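Local coordinates for protein copper-containing nitrite reductase (PDB 6HBE) that probably reduces nitrite to nitric oxide with electrons from cytochrome c, working as a copper-containing homotrimer in denitrification, at residues 124-128 against 312-316; 355-359 against 431-436; 388-392 against 404-409. All blocks are in the same frame, centred on the assembly; numbering follows the deposited sequence.

Contact 1: 124-128 against 312-316. With CU (copper (II) ion), chain N.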
ATOM      1  N   ALA C 124     -14.005 -12.030   0.394  1.00 21.14           N
ATOM      2  CA  ALA C 124     -15.101 -11.041   0.310  1.00 20.71           C
ATOM      3  C   ALA C 124     -15.852 -10.847   1.639  1.00 20.66           C
ATOM      4  O   ALA C 124     -16.160  -9.706   2.028  1.00 22.65           O
ATOM      5  CB  ALA C 124     -16.077 -11.383  -0.815  1.00 21.12           C
ATOM      6  N   HIS C 125     -16.102 -11.924   2.366  1.00 21.03           N
ATOM      7  CA  HIS C 125     -16.807 -11.808   3.675  1.00 23.03           C
ATOM      8  C   HIS C 125     -15.941 -11.235   4.793  1.00 22.82           C
ATOM      9  O   HIS C 125     -16.433 -10.492   5.643  1.00 23.71           O
ATOM     10  CB  HIS C 125     -17.376 -13.158   4.139  1.00 25.32           C
ATOM     11  CG  HIS C 125     -18.582 -13.599   3.376  1.00 26.80           C
ATOM     12  ND1 HIS C 125     -19.625 -14.278   3.976  1.00 28.54           N
ATOM     13  CD2 HIS C 125     -18.912 -13.471   2.071  1.00 28.24           C
ATOM     14  CE1 HIS C 125     -20.538 -14.570   3.059  1.00 27.89           C
ATOM     15  NE2 HIS C 125     -20.135 -14.084   1.900  1.00 29.79           N
ATOM     16  N   THR C 126     -14.666 -11.608   4.833  1.00 23.25           N
ATOM     17  CA  THR C 126     -13.771 -11.127   5.901  1.00 23.67           C
ATOM     18  C   THR C 126     -13.682  -9.605   5.875  1.00 23.95           C
ATOM     19  O   THR C 126     -13.832  -8.912   6.918  1.00 23.43           O
ATOM     20  CB  THR C 126     -12.402 -11.805   5.821  1.00 24.43           C
ATOM     21  OG1 THR C 126     -12.547 -13.211   6.088  1.00 22.85           O
ATOM     22  CG2 THR C 126     -11.419 -11.195   6.833  1.00 23.52           C
ATOM     23  N   MET C 127     -13.545  -9.049   4.692  1.00 22.71           N
ATOM     24  CA  MET C 127     -13.481  -7.578   4.570  1.00 24.49           C
ATOM     25  C   MET C 127     -14.761  -6.835   4.947  1.00 24.51           C
ATOM     26  O   MET C 127     -14.704  -5.634   5.200  1.00 22.73           O
ATOM     27  CB  MET C 127     -12.935  -7.129   3.213  1.00 27.50           C
ATOM     28  CG  MET C 127     -13.765  -7.430   2.003  1.00 27.94           C
ATOM     29  SD  MET C 127     -15.207  -6.382   1.863  1.00 31.94           S
ATOM     30  CE  MET C 127     -14.620  -4.740   1.893  1.00 30.59           C
ATOM     31  N   GLY C 128     -15.894  -7.544   5.002  1.00 23.25           N
ATOM     32  CA  GLY C 128     -17.171  -6.991   5.495  1.00 22.83           C
ATOM     33  C   GLY C 128     -17.400  -6.990   7.001  1.00 22.99           C
ATOM     34  O   GLY C 128     -18.452  -6.555   7.450  1.00 22.16           O
ATOM     35  N   ASP C 312     -21.394   1.157   2.939  1.00 22.28           N
ATOM     36  CA  ASP C 312     -21.722  -0.216   2.570  1.00 23.32           C
ATOM     37  C   ASP C 312     -20.840  -0.665   1.405  1.00 21.62           C
ATOM     38  O   ASP C 312     -21.059  -0.238   0.284  1.00 20.67           O
ATOM     39  CB  ASP C 312     -23.216  -0.313   2.192  1.00 25.47           C
ATOM     40  CG  ASP C 312     -23.667  -1.742   1.875  1.00 27.57           C
ATOM     41  OD1 ASP C 312     -22.858  -2.712   1.791  1.00 26.77           O
ATOM     42  OD2 ASP C 312     -24.881  -1.916   1.753  1.00 31.52           O
ATOM     43  N   PRO C 313     -19.855  -1.548   1.658  1.00 21.37           N
ATOM     44  CA  PRO C 313     -18.976  -1.878   0.547  1.00 22.42           C
ATOM     45  C   PRO C 313     -19.682  -2.571  -0.637  1.00 23.69           C
ATOM     46  O   PRO C 313     -19.343  -2.287  -1.792  1.00 24.19           O
ATOM     47  CB  PRO C 313     -17.937  -2.806   1.190  1.00 22.97           C
ATOM     48  CG  PRO C 313     -18.598  -3.347   2.406  1.00 22.26           C
ATOM     49  CD  PRO C 313     -19.483  -2.268   2.893  1.00 22.30           C
ATOM     50  N   TYR C 314     -20.664  -3.416  -0.332  1.00 23.43           N
ATOM     51  CA  TYR C 314     -21.362  -4.247  -1.323  1.00 23.19           C
ATOM     52  C   TYR C 314     -22.560  -3.571  -2.038  1.00 23.91           C
ATOM     53  O   TYR C 314     -22.890  -3.932  -3.165  1.00 23.38           O
ATOM     54  CB  TYR C 314     -21.894  -5.473  -0.651  1.00 23.97           C
ATOM     55  CG  TYR C 314     -20.922  -6.225   0.264  1.00 23.97           C
ATOM     56  CD1 TYR C 314     -19.760  -6.792  -0.225  1.00 22.95           C
ATOM     57  CD2 TYR C 314     -21.189  -6.355   1.623  1.00 23.28           C
ATOM     58  CE1 TYR C 314     -18.912  -7.500   0.611  1.00 22.01           C
ATOM     59  CE2 TYR C 314     -20.352  -7.070   2.454  1.00 22.50           C
ATOM     60  CZ  TYR C 314     -19.227  -7.630   1.956  1.00 22.11           C
ATOM     61  OH  TYR C 314     -18.407  -8.345   2.808  1.00 22.10           O
ATOM     62  N   GLY C 315     -23.206  -2.621  -1.379  1.00 27.04           N
ATOM     63  CA  GLY C 315     -24.533  -2.109  -1.794  1.00 28.26           C
ATOM     64  C   GLY C 315     -24.600  -0.608  -1.844  1.00 28.67           C
ATOM     65  O   GLY C 315     -23.581   0.055  -2.032  1.00 27.22           O
ATOM     66  N   LEU C 316     -25.808  -0.060  -1.691  1.00 30.05           N
ATOM     67  CA  LEU C 316     -26.022   1.372  -1.808  1.00 29.63           C
ATOM     68  C   LEU C 316     -25.604   2.079  -0.502  1.00 30.59           C
ATOM     69  O   LEU C 316     -25.951   1.643   0.597  1.00 32.07           O
ATOM     70  CB  LEU C 316     -27.496   1.667  -2.129  1.00 31.64           C
ATOM     71  CG  LEU C 316     -28.067   1.006  -3.397  1.00 33.95           C
ATOM     72  CD1 LEU C 316     -29.546   1.379  -3.554  1.00 35.79           C
ATOM     73  CD2 LEU C 316     -27.295   1.387  -4.657  1.00 33.60           C
TER
HETATM   74 CU    CU N 502     -19.583 -14.993   5.871  1.00 24.97          CU

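Contact 2: 355-359 against 431-436. With CU (copper (II) ion), chain L.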
ATOM      1  N   GLY C 355     -14.978  -6.890  -6.101  1.00 20.76           N
ATOM      2  CA  GLY C 355     -15.128  -7.096  -4.648  1.00 21.38           C
ATOM      3  C   GLY C 355     -16.570  -7.266  -4.185  1.00 22.69           C
ATOM      4  O   GLY C 355     -16.970  -6.681  -3.180  1.00 21.67           O
ATOM      5  N   ASN C 356     -17.351  -8.078  -4.924  1.00 22.48           N
ATOM      6  CA  ASN C 356     -18.790  -8.274  -4.664  1.00 22.28           C
ATOM      7  C   ASN C 356     -19.527  -6.941  -4.531  1.00 22.72           C
ATOM      8  O   ASN C 356     -20.263  -6.713  -3.567  1.00 22.81           O
ATOM      9  CB  ASN C 356     -19.040  -9.170  -3.443  1.00 23.81           C
ATOM     10  CG  ASN C 356     -18.675 -10.631  -3.676  1.00 23.46           C
ATOM     11  OD1 ASN C 356     -18.008 -10.997  -4.650  1.00 24.52           O
ATOM     12  ND2 ASN C 356     -19.138 -11.486  -2.785  1.00 25.30           N
ATOM     13  N   SER C 357     -19.279  -6.050  -5.490  1.00 21.44           N
ATOM     14  CA  SER C 357     -19.952  -4.763  -5.575  1.00 20.27           C
ATOM     15  C   SER C 357     -20.007  -4.283  -6.994  1.00 20.75           C
ATOM     16  O   SER C 357     -19.303  -4.809  -7.852  1.00 22.56           O
ATOM     17  CB  SER C 357     -19.290  -3.704  -4.670  1.00 20.12           C
ATOM     18  OG  SER C 357     -18.075  -3.183  -5.197  1.00 21.71           O
ATOM     19  N   PHE C 358     -20.842  -3.262  -7.252  1.00 22.18           N
ATOM     20  CA  PHE C 358     -20.923  -2.620  -8.553  1.00 23.06           C
ATOM     21  C   PHE C 358     -20.290  -1.230  -8.465  1.00 22.14           C
ATOM     22  O   PHE C 358     -20.607  -0.480  -7.561  1.00 22.87           O
ATOM     23  CB  PHE C 358     -22.379  -2.490  -9.060  1.00 23.64           C
ATOM     24  CG  PHE C 358     -23.087  -3.808  -9.248  1.00 23.74           C
ATOM     25  CD1 PHE C 358     -22.817  -4.605 -10.345  1.00 22.87           C
ATOM     26  CD2 PHE C 358     -24.026  -4.263  -8.301  1.00 24.68           C
ATOM     27  CE1 PHE C 358     -23.473  -5.822 -10.519  1.00 23.27           C
ATOM     28  CE2 PHE C 358     -24.683  -5.466  -8.470  1.00 24.30           C
ATOM     29  CZ  PHE C 358     -24.400  -6.254  -9.576  1.00 25.02           C
ATOM     30  N   TYR C 359     -19.425  -0.888  -9.434  1.00 23.73           N
ATOM     31  CA  TYR C 359     -18.697   0.398  -9.455  1.00 23.78           C
ATOM     32  C   TYR C 359     -18.776   1.076 -10.814  1.00 23.36           C
ATOM     33  O   TYR C 359     -18.280   0.535 -11.787  1.00 24.08           O
ATOM     34  CB  TYR C 359     -17.212   0.188  -9.071  1.00 25.25           C
ATOM     35  CG  TYR C 359     -16.444   1.476  -8.939  1.00 25.22           C
ATOM     36  CD1 TYR C 359     -16.627   2.302  -7.833  1.00 29.90           C
ATOM     37  CD2 TYR C 359     -15.571   1.887  -9.924  1.00 29.25           C
ATOM     38  CE1 TYR C 359     -15.940   3.509  -7.715  1.00 31.33           C
ATOM     39  CE2 TYR C 359     -14.877   3.094  -9.815  1.00 31.34           C
ATOM     40  CZ  TYR C 359     -15.059   3.883  -8.698  1.00 33.17           C
ATOM     41  OH  TYR C 359     -14.364   5.069  -8.589  1.00 43.60           O
ATOM     42  N   HIS C 431     -25.292 -13.203  -5.387  1.00 26.69           N
ATOM     43  CA  HIS C 431     -24.994 -12.481  -4.140  1.00 25.69           C
ATOM     44  C   HIS C 431     -26.007 -11.336  -3.975  1.00 27.25           C
ATOM     45  O   HIS C 431     -25.737 -10.186  -4.345  1.00 26.59           O
ATOM     46  CB  HIS C 431     -23.549 -11.918  -4.192  1.00 25.38           C
ATOM     47  CG  HIS C 431     -22.522 -12.898  -4.674  1.00 25.04           C
ATOM     48  ND1 HIS C 431     -22.014 -12.891  -5.962  1.00 25.24           N
ATOM     49  CD2 HIS C 431     -21.907 -13.918  -4.033  1.00 25.10           C
ATOM     50  CE1 HIS C 431     -21.124 -13.856  -6.083  1.00 25.22           C
ATOM     51  NE2 HIS C 431     -21.049 -14.502  -4.933  1.00 24.98           N
ATOM     52  N   PRO C 432     -27.199 -11.634  -3.405  1.00 29.41           N
ATOM     53  CA  PRO C 432     -28.312 -10.655  -3.484  1.00 29.34           C
ATOM     54  C   PRO C 432     -28.142  -9.341  -2.707  1.00 28.78           C
ATOM     55  O   PRO C 432     -28.889  -8.406  -2.949  1.00 28.30           O
ATOM     56  CB  PRO C 432     -29.544 -11.446  -2.999  1.00 31.29           C
ATOM     57  CG  PRO C 432     -29.027 -12.731  -2.425  1.00 33.83           C
ATOM     58  CD  PRO C 432     -27.552 -12.862  -2.669  1.00 31.97           C
ATOM     59  N   TYR C 433     -27.160  -9.299  -1.807  1.00 28.07           N
ATOM     60  CA  TYR C 433     -26.721  -8.080  -1.083  1.00 28.92           C
ATOM     61  C   TYR C 433     -25.874  -7.103  -1.942  1.00 27.27           C
ATOM     62  O   TYR C 433     -25.691  -5.952  -1.553  1.00 28.67           O
ATOM     63  CB  TYR C 433     -25.977  -8.457   0.223  1.00 27.80           C
ATOM     64  CG  TYR C 433     -24.779  -9.340  -0.005  1.00 27.82           C
ATOM     65  CD1 TYR C 433     -23.523  -8.796  -0.298  1.00 27.57           C
ATOM     66  CD2 TYR C 433     -24.896 -10.725   0.034  1.00 25.19           C
ATOM     67  CE1 TYR C 433     -22.426  -9.625  -0.537  1.00 26.47           C
ATOM     68  CE2 TYR C 433     -23.831 -11.538  -0.221  1.00 26.23           C
ATOM     69  CZ  TYR C 433     -22.584 -10.992  -0.503  1.00 27.13           C
ATOM     70  OH  TYR C 433     -21.537 -11.863  -0.760  1.00 25.69           O
ATOM     71  N   MET C 434     -25.374  -7.544  -3.101  1.00 26.28           N
ATOM     72  CA  MET C 434     -24.788  -6.617  -4.098  1.00 27.04           C
ATOM     73  C   MET C 434     -25.878  -5.825  -4.767  1.00 27.85           C
ATOM     74  O   MET C 434     -26.811  -6.419  -5.327  1.00 32.58           O
ATOM     75  CB  MET C 434     -24.091  -7.361  -5.224  1.00 28.29           C
ATOM     76  CG  MET C 434     -22.842  -8.085  -4.808  1.00 28.41           C
ATOM     77  SD  MET C 434     -22.025  -8.973  -6.157  1.00 27.93           S
ATOM     78  CE  MET C 434     -21.748  -7.732  -7.376  1.00 27.46           C
ATOM     79  N   LYS C 435     -25.751  -4.507  -4.776  1.00 26.77           N
ATOM     80  CA  LYS C 435     -26.819  -3.651  -5.305  1.00 27.74           C
ATOM     81  C   LYS C 435     -26.299  -2.401  -5.986  1.00 27.05           C
ATOM     82  O   LYS C 435     -25.354  -1.758  -5.510  1.00 25.78           O
ATOM     83  CB  LYS C 435     -27.797  -3.253  -4.179  1.00 31.37           C
ATOM     84  CG  LYS C 435     -29.044  -2.501  -4.678  1.00 38.00           C
ATOM     85  CD  LYS C 435     -30.087  -2.247  -3.587  1.00 41.74           C
ATOM     86  CE  LYS C 435     -30.809  -3.518  -3.168  1.00 45.29           C
ATOM     87  NZ  LYS C 435     -31.875  -3.228  -2.168  1.00 46.22           N
ATOM     88  N   GLY C 436     -26.956  -2.034  -7.086  1.00 25.75           N
ATOM     89  CA  GLY C 436     -26.640  -0.827  -7.839  1.00 26.51           C
ATOM     90  C   GLY C 436     -27.864  -0.195  -8.482  1.00 27.83           C
ATOM     91  O   GLY C 436     -28.958  -0.789  -8.460  1.00 26.98           O
TER
HETATM   92 CU    CU L 500     -22.442 -11.636  -7.467  1.00 26.91          CU
HETATM   93  O   HOH W   1     -22.468  -1.827  -5.188  1.00 25.92           O

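Contact 3: 388-392 against 404-409. With CU (copper (II) ion), chain L.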
ATOM      1  N   GLY C 388     -16.835 -15.835  -7.443  1.00 22.96           N
ATOM      2  CA  GLY C 388     -16.786 -14.436  -7.864  1.00 22.09           C
ATOM      3  C   GLY C 388     -17.369 -14.170  -9.246  1.00 23.71           C
ATOM      4  O   GLY C 388     -17.155 -13.079  -9.798  1.00 21.71           O
ATOM      5  N   ARG C 389     -18.088 -15.153  -9.823  1.00 24.09           N
ATOM      6  CA  ARG C 389     -19.018 -14.883 -10.911  1.00 25.91           C
ATOM      7  C   ARG C 389     -20.148 -13.991 -10.436  1.00 24.79           C
ATOM      8  O   ARG C 389     -20.557 -14.067  -9.281  1.00 25.04           O
ATOM      9  CB  ARG C 389     -19.622 -16.183 -11.475  1.00 27.62           C
ATOM     10  CG  ARG C 389     -18.712 -16.971 -12.391  1.00 32.86           C
ATOM     11  CD  ARG C 389     -19.435 -18.141 -13.100  1.00 35.82           C
ATOM     12  NE  ARG C 389     -20.296 -18.879 -12.171  1.00 41.41           N
ATOM     13  CZ  ARG C 389     -19.926 -19.855 -11.326  1.00 43.03           C
ATOM     14  NH1 ARG C 389     -18.681 -20.319 -11.273  1.00 43.94           N
ATOM     15  NH2 ARG C 389     -20.844 -20.407 -10.525  1.00 48.99           N
ATOM     16  N   HIS C 390     -20.639 -13.144 -11.329  1.00 22.59           N
ATOM     17  CA  HIS C 390     -21.728 -12.207 -11.053  1.00 24.83           C
ATOM     18  C   HIS C 390     -22.643 -12.046 -12.255  1.00 26.70           C
ATOM     19  O   HIS C 390     -22.214 -12.238 -13.412  1.00 26.56           O
ATOM     20  CB  HIS C 390     -21.210 -10.798 -10.723  1.00 25.34           C
ATOM     21  CG  HIS C 390     -20.261 -10.770  -9.581  1.00 24.73           C
ATOM     22  ND1 HIS C 390     -20.656 -11.069  -8.297  1.00 26.50           N
ATOM     23  CD2 HIS C 390     -18.929 -10.534  -9.528  1.00 25.69           C
ATOM     24  CE1 HIS C 390     -19.606 -10.997  -7.493  1.00 25.59           C
ATOM     25  NE2 HIS C 390     -18.547 -10.670  -8.213  1.00 24.46           N
ATOM     26  N   ASP C 391     -23.882 -11.628 -11.964  1.00 28.76           N
ATOM     27  CA  ASP C 391     -24.795 -11.103 -12.973  1.00 28.79           C
ATOM     28  C   ASP C 391     -25.381  -9.805 -12.455  1.00 30.35           C
ATOM     29  O   ASP C 391     -25.045  -9.341 -11.336  1.00 27.77           O
ATOM     30  CB  ASP C 391     -25.868 -12.161 -13.378  1.00 29.82           C
ATOM     31  CG  ASP C 391     -26.848 -12.541 -12.234  1.00 32.85           C
ATOM     32  OD1 ASP C 391     -27.021 -11.789 -11.247  1.00 30.12           O
ATOM     33  OD2 ASP C 391     -27.506 -13.609 -12.352  1.00 33.42           O
ATOM     34  N   ALA C 392     -26.237  -9.187 -13.268  1.00 28.58           N
ATOM     35  CA  ALA C 392     -26.999  -8.026 -12.837  1.00 28.55           C
ATOM     36  C   ALA C 392     -28.466  -8.252 -13.264  1.00 31.30           C
ATOM     37  O   ALA C 392     -28.706  -8.470 -14.450  1.00 31.43           O
ATOM     38  CB  ALA C 392     -26.449  -6.765 -13.482  1.00 29.40           C
ATOM     39  N   VAL C 404     -31.619  -8.354 -17.593  1.00 33.14           N
ATOM     40  CA  VAL C 404     -30.943  -9.439 -16.898  1.00 34.98           C
ATOM     41  C   VAL C 404     -29.720  -9.787 -17.741  1.00 36.66           C
ATOM     42  O   VAL C 404     -29.847  -9.994 -18.959  1.00 35.10           O
ATOM     43  CB  VAL C 404     -31.873 -10.667 -16.587  1.00 35.51           C
ATOM     44  CG1 VAL C 404     -32.426 -11.337 -17.839  1.00 37.73           C
ATOM     45  CG2 VAL C 404     -31.145 -11.700 -15.727  1.00 36.06           C
ATOM     46  N   THR C 405     -28.522  -9.803 -17.127  1.00 32.65           N
ATOM     47  CA  THR C 405     -27.312 -10.124 -17.871  1.00 29.74           C
ATOM     48  C   THR C 405     -27.096 -11.594 -17.662  1.00 27.40           C
ATOM     49  O   THR C 405     -27.611 -12.159 -16.703  1.00 28.81           O
ATOM     50  CB  THR C 405     -26.043  -9.355 -17.388  1.00 30.78           C
ATOM     51  OG1 THR C 405     -25.587  -9.921 -16.146  1.00 30.56           O
ATOM     52  CG2 THR C 405     -26.334  -7.883 -17.228  1.00 31.31           C
ATOM     53  N   PRO C 406     -26.326 -12.231 -18.544  1.00 26.77           N
ATOM     54  CA  PRO C 406     -25.761 -13.556 -18.204  1.00 28.25           C
ATOM     55  C   PRO C 406     -24.839 -13.531 -16.965  1.00 27.42           C
ATOM     56  O   PRO C 406     -24.447 -12.464 -16.500  1.00 30.03           O
ATOM     57  CB  PRO C 406     -24.946 -13.947 -19.458  1.00 28.41           C
ATOM     58  CG  PRO C 406     -25.130 -12.870 -20.470  1.00 29.21           C
ATOM     59  CD  PRO C 406     -25.869 -11.728 -19.850  1.00 29.64           C
ATOM     60  N   LYS C 407     -24.494 -14.702 -16.448  1.00 29.52           N
ATOM     61  CA  LYS C 407     -23.510 -14.796 -15.366  1.00 31.49           C
ATOM     62  C   LYS C 407     -22.098 -14.724 -15.987  1.00 29.92           C
ATOM     63  O   LYS C 407     -21.742 -15.514 -16.843  1.00 30.63           O
ATOM     64  CB  LYS C 407     -23.723 -16.060 -14.548  1.00 32.32           C
ATOM     65  CG  LYS C 407     -25.008 -15.973 -13.714  1.00 34.75           C
ATOM     66  CD  LYS C 407     -25.421 -17.306 -13.140  1.00 36.43           C
ATOM     67  CE  LYS C 407     -26.785 -17.220 -12.478  1.00 38.87           C
ATOM     68  NZ  LYS C 407     -27.041 -18.453 -11.687  1.00 41.89           N
ATOM     69  N   LEU C 408     -21.339 -13.716 -15.594  1.00 29.08           N
ATOM     70  CA  LEU C 408     -20.039 -13.402 -16.213  1.00 27.33           C
ATOM     71  C   LEU C 408     -18.897 -13.955 -15.355  1.00 27.59           C
ATOM     72  O   LEU C 408     -18.877 -13.746 -14.123  1.00 25.10           O
ATOM     73  CB  LEU C 408     -19.890 -11.899 -16.338  1.00 27.18           C
ATOM     74  CG  LEU C 408     -20.961 -11.154 -17.151  1.00 28.75           C
ATOM     75  CD1 LEU C 408     -20.642  -9.666 -17.173  1.00 27.98           C
ATOM     76  CD2 LEU C 408     -21.050 -11.700 -18.581  1.00 27.94           C
ATOM     77  N   GLY C 409     -17.995 -14.680 -16.010  1.00 24.54           N
ATOM     78  CA  GLY C 409     -16.683 -15.062 -15.446  1.00 25.88           C
ATOM     79  C   GLY C 409     -15.680 -13.898 -15.558  1.00 24.04           C
ATOM     80  O   GLY C 409     -16.009 -12.799 -16.045  1.00 22.08           O
TER
HETATM   81 CU    CU L 500     -22.442 -11.636  -7.467  1.00 26.91          CU
HETATM   82  O   HOH W   2     -28.327 -14.478 -14.827  1.00 36.79           O

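Contact 1: 124-128 against 312-316
Gly-128 and Pro-313 bring the two backbones nearest, yet their CA atoms remain 7.3 Å apart, so side chains bridge the interval. Residues 124-128 continue from helix 120-126 into a loop, where a weak bond runs from Gly-128 N to His-125 O; residues 312-316 form an irregular loop after strand 309-311. In this worked example one long polar side chain joins a helix to a remote loop: Tyr-314 OH donates to Ala-124 O over 2.7 Å. The acceptor lies at the edge of the phenol ring, near its plane, whereas the hydroxyl stands 33° out of the carbonyl plane and meets the C=O at a bent 138°. With CG anti to the carbonyl carbon (chi1 -47°), the ring of Tyr-314 lies over its own neighbour, Pro-313 CG being 4.0 Å from the ring plane beneath the centre. Gly-128 leaves room for the hydroxyl: its CA is 3.3 Å from Tyr-314 OH, and a CB there would collide with that oxygen. Met-127, folded back at chi2 and chi3, makes an oblique Met-aromatic contact, SD lying 4.9 Å from the centroid of the Tyr-314 ring, and rests its CE 3.9 Å from Pro-313 CB. His-125, its CB directed away from the loop, binds copper through ND1 at 2.0 Å, together with His-75, Cys-115 and Gln-130, a set consistent with a type 1 copper site in which glutamine replaces the usual methionine; its NE2 is hydrogen-bonded to Glu-385. Chemically, a buried phenol thus donates a hydrogen bond to a carbonyl late in the helix, where the dipole probably makes that oxygen a good acceptor, and the bond ties the loop to the residue just before a copper ligand.

Contact 2: 355-359 against 431-436
Asn-356 and His-431 meet with their side chains crossing at about a right angle, the amide ND2 poised over one face of the imidazole, 3.9 Å above its plane and toward the rim. The two planes are 33° apart, so this is a tilted approach and not a parallel stack. The same ND2 donates to Tyr-433 OH over 3.2 Å, a bent bond (137°) whose acceptor sits somewhat out of the amide plane. Because OD1 of Asn-356 bonds to His-120, both ends of the amide are held and its rotation is fixed; Tyr-433 OH in turn reaches Glu-385. Met-434 and Phe-358 also cross at roughly a right angle. The Met-434 chain runs straight through CG and SD, then bends (chi3 56°), laying CE over the Phe-358 ring in a CH-pi contact 3.9 Å from the centroid. At its edge the same ring meets the Lys-435 backbone, and a water links Phe-358 N to Lys-435 O. Met-434 CG presses to 3.2 Å from Asn-356 O, a buried carbonyl for which the model offers no polar partner. With an alanine in place of Phe-358, the Met-434 methyl would probably lose the aromatic face beneath it, leaving the thioether freer to turn beside the metal. The turn from His-431 to Met-434 is type I, and both of its ends face one copper: His-431 ND1 binds at 2.0 Å, and Met-434 SD stands at a longer 3.0 Å. With Cys-428 and His-390 they complete a type 1 (cupredoxin) copper site: two histidines, a cysteine and a distant methionine sulfur. A general lesson follows about soft ligands: a long copper-sulfur distance is consistent with a weak axial bond, so the methyl's packing on Phe-358 probably helps fix the thioether's orientation.

Contact 3: 388-392 against 404-409
His-390 and Leu-408 form the lone beta bridge of this contact, an antiparallel hydrogen-bonded pair between segments running in nearly opposite directions. Its two bonds are unequal: Leu-408 N to His-390 O is short and almost straight (2.8 Å, 175°), while His-390 N to Leu-408 O is weak at 3.4 Å. Farther along, Thr-405 N donates to Ala-392 O at 3.0 Å, but Ala-392 N finds a side chain instead of a carbonyl, bonding to Thr-405 OG1 at 3.0 Å. That hydroxyl donates a hydrogen bond to Pro-406 O; a chi1 of 75° sets OG1 between the residue's own backbone N and carbonyl carbon, from where it meets both partners.

Water extends the polar contacts, donating hydrogen bonds to both Asp-391 OD2 and Thr-405 O. Asp-391 and Lys-407 run alongside one another in the same direction; Lys-407 CE comes to 3.7 Å from Asp-391 OD2, though Lys-407 NZ stays 4.9 Å from it, and that OD2 also bonds to Ser-429. Among apolar contacts, Ala-392 CB touches Thr-405 CG2, and Arg-389 CG packs on Gly-409 CA.

The metal bond belongs to His-390, whose CB points away from 404-409; the ring binds copper through ND1, while Asp-377 holds its NE2. This placement is characteristic of the cupredoxin fold: one histidine ligand just before a strand, the remaining ligands, Cys-428, His-431 and Met-434, clustered later in the chain.

Overall arrangement
Contact 1 closes before contact 2 opens, and contact 3 is nested within the loop that contact 2 closes. Contacts 2 and 3 both fall within the plastocyanin/azurin-like region, their centres 11 Å apart, and share one copper to which both supply ligands. Contact 1 belongs instead to the junction with the multicopper-oxidase-like part, whose helix 120-126 carries a ligand of a different copper. Its centre is 8 Å from that of contact 2, and the two touch through Tyr-314 and Asn-356; contact 3 lies 18 Å off without touching contact 1. Together they place two copper centres on either side of one packed interface, consistent with electron transfer between them.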